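Local coordinates for protein carbonic anhydrase (Coccomyxa sp. PA, PDB 3UCJ) that probably catalyses the reversible hydration of carbon dioxide to hydrogencarbonate, using one zinc ion per subunit, and is inhibited by acetazolamide, at residues R131-R134 with D135-A139. Numbering follows the deposited sequence.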
loop_
_atom_site.group_PDB
_atom_site.type_symbol
_atom_site.label_atom_id
_atom_site.label_comp_id
_atom_site.label_asym_id
_atom_site.label_seq_id
_atom_site.Cartn_x
_atom_site.Cartn_y
_atom_site.Cartn_z
ATOM N N ARG A 131 16.503 -0.760 5.229
ATOM C CA ARG A 131 16.915 -0.660 6.640
ATOM C C ARG A 131 16.729 -1.944 7.415
ATOM O O ARG A 131 17.543 -2.258 8.305
ATOM C CB ARG A 131 16.273 0.528 7.350
ATOM C CG ARG A 131 16.807 1.890 6.877
ATOM C CD ARG A 131 16.257 3.072 7.676
ATOM N NE ARG A 131 14.856 3.355 7.352
ATOM C CZ ARG A 131 14.471 4.267 6.466
ATOM N NH1 ARG A 131 15.394 5.048 5.830
ATOM N NH2 ARG A 131 13.186 4.462 6.261
ATOM N N GLU A 132 15.663 -2.704 7.135
ATOM C CA GLU A 132 15.376 -3.870 7.901
ATOM C C GLU A 132 16.443 -4.930 7.596
ATOM O O GLU A 132 16.856 -5.611 8.492
ATOM C CB GLU A 132 13.994 -4.429 7.468
ATOM C CG GLU A 132 12.872 -3.677 8.053
ATOM C CD GLU A 132 11.526 -4.433 7.630
ATOM O OE1 GLU A 132 10.888 -4.018 6.644
ATOM O OE2 GLU A 132 11.182 -5.517 8.239
ATOM N N VAL A 133 16.832 -5.061 6.346
ATOM C CA VAL A 133 17.870 -5.976 5.967
ATOM C C VAL A 133 19.188 -5.559 6.617
ATOM O O VAL A 133 19.851 -6.325 7.200
ATOM C CB VAL A 133 18.085 -5.978 4.469
ATOM C CG1 VAL A 133 19.210 -6.856 4.136
ATOM C CG2 VAL A 133 16.846 -6.443 3.740
ATOM N N ARG A 134 19.513 -4.303 6.479
ATOM C CA ARG A 134 20.684 -3.713 7.086
ATOM C C ARG A 134 20.771 -4.008 8.574
ATOM O O ARG A 134 21.774 -4.418 9.055
ATOM C CB ARG A 134 20.633 -2.214 6.847
ATOM C CG ARG A 134 21.715 -1.387 7.479
ATOM C CD ARG A 134 21.305 0.035 7.578
ATOM N NE ARG A 134 20.410 0.276 8.671
ATOM C CZ ARG A 134 19.940 1.457 8.997
ATOM N NH1 ARG A 134 20.288 2.510 8.313
ATOM N NH2 ARG A 134 19.128 1.580 10.008
ATOM N N ASP A 135 19.687 -3.775 9.271
ATOM C CA ASP A 135 19.626 -3.900 10.697
ATOM C C ASP A 135 19.886 -5.301 11.182
ATOM O O ASP A 135 20.295 -5.495 12.283
ATOM C CB ASP A 135 18.298 -3.425 11.228
ATOM C CG ASP A 135 18.160 -1.931 11.233
ATOM O OD1 ASP A 135 17.075 -1.465 11.473
ATOM O OD2 ASP A 135 19.106 -1.218 10.971
ATOM N N LYS A 136 19.638 -6.276 10.342
ATOM C CA LYS A 136 19.884 -7.641 10.704
ATOM C C LYS A 136 21.302 -8.055 10.389
ATOM O O LYS A 136 21.670 -9.170 10.570
ATOM C CB LYS A 136 18.880 -8.556 10.019
ATOM C CG LYS A 136 17.499 -8.293 10.447
ATOM C CD LYS A 136 16.574 -9.400 10.146
ATOM C CE LYS A 136 15.927 -9.210 8.863
ATOM N NZ LYS A 136 15.046 -10.300 8.577
ATOM N N ASN A 137 22.106 -7.115 9.956
ATOM C CA ASN A 137 23.431 -7.436 9.515
ATOM C C ASN A 137 24.533 -6.521 9.997
ATOM O O ASN A 137 25.507 -6.363 9.341
ATOM C CB ASN A 137 23.447 -7.534 8.001
ATOM C CG ASN A 137 22.784 -8.758 7.516
ATOM O OD1 ASN A 137 23.322 -9.818 7.618
ATOM N ND2 ASN A 137 21.586 -8.629 7.035
ATOM N N ALA A 138 24.377 -5.944 11.169
ATOM C CA ALA A 138 25.414 -5.108 11.725
ATOM C C ALA A 138 26.767 -5.759 11.659
ATOM O O ALA A 138 27.728 -5.136 11.300
ATOM C CB ALA A 138 25.089 -4.738 13.123
ATOM N N ALA A 139 26.819 -7.029 11.997
ATOM C CA ALA A 139 28.084 -7.767 12.021
ATOM C C ALA A 139 28.785 -7.911 10.687
ATOM O O ALA A 139 30.027 -8.024 10.652
ATOM C CB ALA A 139 27.917 -9.122 12.703
#
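Arg-134 and its chain neighbour Asp-135 run side by side and form a side-on salt bridge, with hydrogen bonds from NE and NH2 of Arg-134, each 3.0 Å long, to OD2 of Asp-135. That oxygen sits almost in the guanidinium plane, whereas the carboxylate is turned 39° against it; NH2 meets OD2 on the syn side and NE from above the carboxylate plane. With CG anti to the backbone N (chi1 176°), a bend at chi3 of Arg-134 brings the group back alongside Asp-135, and CG of Arg-131 lies over one guanidinium face, toward its rim. Without the guanidinium, as with an alanine here, OD2 of Asp-135 would probably lose its charged mate, and the bond from NH2 to His-219 O of the second subunit would go. ND1 of that same His-219 is hydrogen-bonded to Asp-135 OD1.

Further along, Val-133 O accepts Asn-137 ND2 at 2.9 Å and Lys-136 N at 3.1 Å, from opposite faces of its carbonyl plane. Asn-137 N closes onto Arg-134 O at 2.9 Å, while Asp-135 N keeps the helical bond to Arg-131 O. This shift from i+4 to i+3 backbone bonding accompanies the turn linking helix 128-135 to helix 138-141 at a subunit interface.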